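Ribose transcriptional regulator (Enterococcus faecium DO, PDB 4RK1) binds ribose in its LacI-family sensor domain and is probably a DNA-binding transcriptional repressor that responds to this sugar. Local coordinates at residues F67-T71 against S72-T76; N135-E138 against N139-A142. All coordinates share one frame; numbering follows the deposited sequence.

Coming from the N terminus, the chain reaches contact 1 where strand 66-69 runs out: a tight turn carries it over to helix 76-84, closing the loop between the two. Contact 2 follows later, in series, neither nested in contact 1 nor crossing it; there the loop after strand 128-133 passes into helix 138-153. Both are strand-to-helix junctions of the periplasmic-binding-protein-like fold. Their centres lie 15 Å apart and their nearest atoms about 5 Å, without touching. The ribose is gripped directly at contact 2, by Asn-139, whereas at contact 1 the side chain of Ala-70 stays about 7 Å from the sugar.

Contact 1: F67-T71 against S72-T76; sequences FIIAT and SAVST
Thr-71 opens the turn and ties it together from within. Its OG1 takes the backbone N-H of Ala-73, two residues on, in a bond of 2.9 Å from Ala-73 N to Thr-71 OG1 with an N-H...O angle of 160°. This is an ST turn laid over a type I beta turn that runs from Thr-71 to Val-74. The torsion explains it: with chi1 at 170° the hydroxyl swings anti to the threonine's own N and lies beside its carbonyl carbon, facing the chain that follows. Ala-73 CB closes in on the same oxygen, 3.3 Å from Thr-71 OG1.

The other branch of the threonine does apolar work. Thr-71 CG2 meets Val-74 CG2 at 3.9 Å, the two side chains crossing at about a right angle. Val-74 points back toward the strand, and its CB sits 4.0 Å from Ile-69 CG2, again with the side chains roughly perpendicular. One valine thus packs against the last residue of the strand, Ile-69, and the first of the turn, Thr-71.

Further out, Ala-45 O is a second hydrogen-bond partner of Thr-71 OG1, linking the turn to the loop beyond strand 39-44. Ser-75 is the N-cap of the next helix, its OG bonded to Ala-78 N, and Thr-76 OG1 bonds to Glu-99. Strand 66-69 runs between strands 9-14 and 90-93, parallel to both, with Ile-69 backbone hydrogen-bonded to Ile-91. Val-74 rests on Leu-56 of helix 55-61 and Ile-79 of helix 76-84, so the last residue of the turn packs against both helices.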
loop_
_atom_site.group_PDB
_atom_site.type_symbol
_atom_site.label_atom_id
_atom_site.label_comp_id
_atom_site.label_asym_id
_atom_site.label_seq_id
_atom_site.Cartn_x
_atom_site.Cartn_y
_atom_site.Cartn_z
ATOM N N PHE B 67 -17.988 -3.808 -12.992
ATOM C CA PHE B 67 -16.953 -4.321 -12.109
ATOM C C PHE B 67 -15.642 -4.614 -12.813
ATOM O O PHE B 67 -15.616 -4.978 -13.977
ATOM C CB PHE B 67 -17.424 -5.599 -11.418
ATOM C CG PHE B 67 -18.595 -5.392 -10.518
ATOM C CD1 PHE B 67 -19.882 -5.320 -11.041
ATOM C CD2 PHE B 67 -18.420 -5.256 -9.153
ATOM C CE1 PHE B 67 -20.974 -5.123 -10.212
ATOM C CE2 PHE B 67 -19.512 -5.057 -8.321
ATOM C CZ PHE B 67 -20.788 -5.000 -8.851
ATOM N N ILE B 68 -14.549 -4.451 -12.075
ATOM C CA ILE B 68 -13.239 -4.860 -12.520
ATOM C C ILE B 68 -12.737 -5.830 -11.469
ATOM O O ILE B 68 -12.593 -5.472 -10.308
ATOM C CB ILE B 68 -12.308 -3.660 -12.664
ATOM C CG1 ILE B 68 -12.897 -2.679 -13.691
ATOM C CG2 ILE B 68 -10.917 -4.120 -13.068
ATOM C CD1 ILE B 68 -12.202 -1.335 -13.737
ATOM N N ILE B 69 -12.480 -7.058 -11.894
ATOM C CA ILE B 69 -12.312 -8.186 -11.000
ATOM C C ILE B 69 -10.933 -8.791 -11.192
ATOM O O ILE B 69 -10.648 -9.399 -12.232
ATOM C CB ILE B 69 -13.390 -9.261 -11.283
ATOM C CG1 ILE B 69 -14.788 -8.636 -11.169
ATOM C CG2 ILE B 69 -13.237 -10.433 -10.317
ATOM C CD1 ILE B 69 -15.927 -9.575 -11.519
ATOM N N ALA B 70 -10.084 -8.623 -10.180
ATOM C CA ALA B 70 -8.706 -9.085 -10.217
ATOM C C ALA B 70 -8.463 -10.280 -9.293
ATOM O O ALA B 70 -7.348 -10.798 -9.238
ATOM C CB ALA B 70 -7.775 -7.948 -9.835
ATOM N N THR B 71 -9.502 -10.716 -8.587
ATOM C CA THR B 71 -9.388 -11.806 -7.611
ATOM C C THR B 71 -10.106 -13.077 -8.089
ATOM O O THR B 71 -11.184 -13.003 -8.670
ATOM C CB THR B 71 -9.952 -11.380 -6.227
ATOM O OG1 THR B 71 -10.036 -12.519 -5.354
ATOM C CG2 THR B 71 -11.324 -10.770 -6.343
ATOM N N SER B 72 -9.512 -14.237 -7.815
ATOM C CA SER B 72 -10.160 -15.527 -8.057
ATOM C C SER B 72 -11.206 -15.889 -6.992
ATOM O O SER B 72 -11.896 -16.891 -7.137
ATOM C CB SER B 72 -9.119 -16.650 -8.110
ATOM O OG SER B 72 -8.468 -16.798 -6.851
ATOM N N ALA B 73 -11.318 -15.093 -5.931
ATOM C CA ALA B 73 -12.315 -15.334 -4.881
ATOM C C ALA B 73 -13.751 -15.073 -5.340
ATOM O O ALA B 73 -14.693 -15.420 -4.639
ATOM C CB ALA B 73 -12.007 -14.491 -3.656
ATOM N N VAL B 74 -13.912 -14.440 -6.500
ATOM C CA VAL B 74 -15.221 -14.203 -7.096
ATOM C C VAL B 74 -15.509 -15.329 -8.081
ATOM O O VAL B 74 -14.842 -15.446 -9.106
ATOM C CB VAL B 74 -15.253 -12.838 -7.821
ATOM C CG1 VAL B 74 -16.532 -12.665 -8.622
ATOM C CG2 VAL B 74 -15.105 -11.709 -6.811
ATOM N N SER B 75 -16.508 -16.147 -7.762
ATOM C CA SER B 75 -16.816 -17.348 -8.538
ATOM C C SER B 75 -17.611 -17.058 -9.809
ATOM O O SER B 75 -18.275 -16.026 -9.933
ATOM C CB SER B 75 -17.631 -18.318 -7.684
ATOM O OG SER B 75 -18.901 -17.762 -7.390
ATOM N N THR B 76 -17.545 -18.002 -10.739
ATOM C CA THR B 76 -18.369 -17.989 -11.937
ATOM C C THR B 76 -19.862 -17.910 -11.583
ATOM O O THR B 76 -20.598 -17.114 -12.168
ATOM C CB THR B 76 -18.066 -19.231 -12.788
ATOM O OG1 THR B 76 -16.717 -19.149 -13.253
ATOM C CG2 THR B 76 -19.010 -19.339 -13.993
#

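Contact 2: N135-E138 against N139-A142; sequences NPPE and NVHA. With RIB (alpha-D-ribofuranose), chain K.
Asn-139 reaches back across Pro-137 on its way to the ribose. Its CB lies 3.7 Å from the carbonyl carbon, C, of Glu-138. From there chi1 of 58° turns CG between the residue's own N and carbonyl carbon, bringing the amide round to the proline. At the tip the two branches part: Asn-139 OD1 rests on the ring, 3.4 Å from Pro-137 CB, while Asn-139 ND2 donates to ribose O1 at 2.8 Å, with an N-H...O angle of 164°.

Behind this amide the first turn of the helix is built. Pro-137, the N-cap residue, accepts at its O the N-H of His-141, and Glu-138 O accepts that of Ala-142. Val-140 spreads its two methyls over the prolines: CG1 reaches Pro-136 CB at 3.6 Å and CG2 meets Pro-137 CG at the same distance.

Asp-94, Gln-95, Arg-143, Asn-192, Asp-220 and Gln-237 also hydrogen-bond the sugar. Buried OD1 has no polar partner in the model and lies against proline carbons, so the amide's hydrogen bonding here goes through ND2: Asn-139 serves the ribose as a donor.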
loop_
_atom_site.group_PDB
_atom_site.type_symbol
_atom_site.label_atom_id
_atom_site.label_comp_id
_atom_site.label_asym_id
_atom_site.label_seq_id
_atom_site.Cartn_x
_atom_site.Cartn_y
_atom_site.Cartn_z
ATOM N N ASN B 135 -0.021 -22.727 -3.080
ATOM C CA ASN B 135 -1.222 -22.730 -3.921
ATOM C C ASN B 135 -1.327 -21.438 -4.732
ATOM O O ASN B 135 -2.263 -20.660 -4.542
ATOM C CB ASN B 135 -2.485 -22.915 -3.070
ATOM C CG ASN B 135 -2.382 -24.094 -2.124
ATOM O OD1 ASN B 135 -2.186 -25.231 -2.555
ATOM N ND2 ASN B 135 -2.512 -23.828 -0.826
ATOM N N PRO B 136 -0.361 -21.203 -5.637
ATOM C CA PRO B 136 -0.328 -19.923 -6.345
ATOM C C PRO B 136 -1.525 -19.731 -7.263
ATOM O O PRO B 136 -2.055 -20.703 -7.789
ATOM C CB PRO B 136 0.963 -20.008 -7.168
ATOM C CG PRO B 136 1.215 -21.465 -7.334
ATOM C CD PRO B 136 0.725 -22.101 -6.070
ATOM N N PRO B 137 -1.960 -18.478 -7.460
ATOM C CA PRO B 137 -2.950 -18.255 -8.512
ATOM C C PRO B 137 -2.360 -18.545 -9.897
ATOM O O PRO B 137 -1.141 -18.635 -10.041
ATOM C CB PRO B 137 -3.307 -16.772 -8.348
ATOM C CG PRO B 137 -2.106 -16.167 -7.718
ATOM C CD PRO B 137 -1.534 -17.220 -6.822
ATOM N N GLU B 138 -3.221 -18.688 -10.898
ATOM C CA GLU B 138 -2.809 -19.159 -12.228
ATOM C C GLU B 138 -1.793 -18.229 -12.908
ATOM O O GLU B 138 -0.903 -18.693 -13.600
ATOM C CB GLU B 138 -4.041 -19.377 -13.129
ATOM C CG GLU B 138 -3.745 -19.659 -14.604
ATOM C CD GLU B 138 -2.838 -20.861 -14.831
ATOM O OE1 GLU B 138 -3.059 -21.905 -14.185
ATOM O OE2 GLU B 138 -1.909 -20.762 -15.668
ATOM N N ASN B 139 -1.921 -16.925 -12.709
ATOM C CA ASN B 139 -0.959 -15.991 -13.281
ATOM C C ASN B 139 0.431 -16.181 -12.674
ATOM O O ASN B 139 1.449 -16.132 -13.384
ATOM C CB ASN B 139 -1.443 -14.532 -13.165
ATOM C CG ASN B 139 -1.705 -14.092 -11.736
ATOM O OD1 ASN B 139 -2.237 -14.848 -10.929
ATOM N ND2 ASN B 139 -1.344 -12.845 -11.423
ATOM N N VAL B 140 0.466 -16.426 -11.368
ATOM C CA VAL B 140 1.718 -16.673 -10.674
ATOM C C VAL B 140 2.290 -18.009 -11.133
ATOM O O VAL B 140 3.496 -18.137 -11.340
ATOM C CB VAL B 140 1.534 -16.616 -9.140
ATOM C CG1 VAL B 140 2.764 -17.134 -8.413
ATOM C CG2 VAL B 140 1.241 -15.184 -8.700
ATOM N N HIS B 141 1.420 -19.004 -11.293
ATOM C CA HIS B 141 1.842 -20.308 -11.797
ATOM C C HIS B 141 2.516 -20.165 -13.165
ATOM O O HIS B 141 3.526 -20.796 -13.429
ATOM C CB HIS B 141 0.638 -21.238 -11.892
ATOM C CG HIS B 141 0.935 -22.552 -12.537
ATOM N ND1 HIS B 141 1.736 -23.505 -11.946
ATOM C CD2 HIS B 141 0.531 -23.075 -13.720
ATOM C CE1 HIS B 141 1.816 -24.559 -12.740
ATOM N NE2 HIS B 141 1.094 -24.323 -13.822
ATOM N N ALA B 142 1.961 -19.317 -14.028
ATOM C CA ALA B 142 2.534 -19.107 -15.346
ATOM C C ALA B 142 3.938 -18.504 -15.266
ATOM O O ALA B 142 4.789 -18.828 -16.096
ATOM C CB ALA B 142 1.621 -18.246 -16.201
HETATM O O5 RIB K . 2.313 -8.496 -6.172
HETATM C C5 RIB K . 1.032 -9.124 -6.029
HETATM C C4 RIB K . 0.937 -10.144 -7.074
HETATM O O4 RIB K . -0.339 -10.805 -7.031
HETATM C C3 RIB K . 1.147 -9.295 -8.318
HETATM O O3 RIB K . 2.305 -9.820 -8.940
HETATM C C2 RIB K . -0.160 -9.435 -9.069
HETATM O O2 RIB K . 0.023 -9.757 -10.438
HETATM C C1 RIB K . -1.016 -10.415 -8.239
HETATM O O1 RIB K . -1.455 -11.533 -8.986
#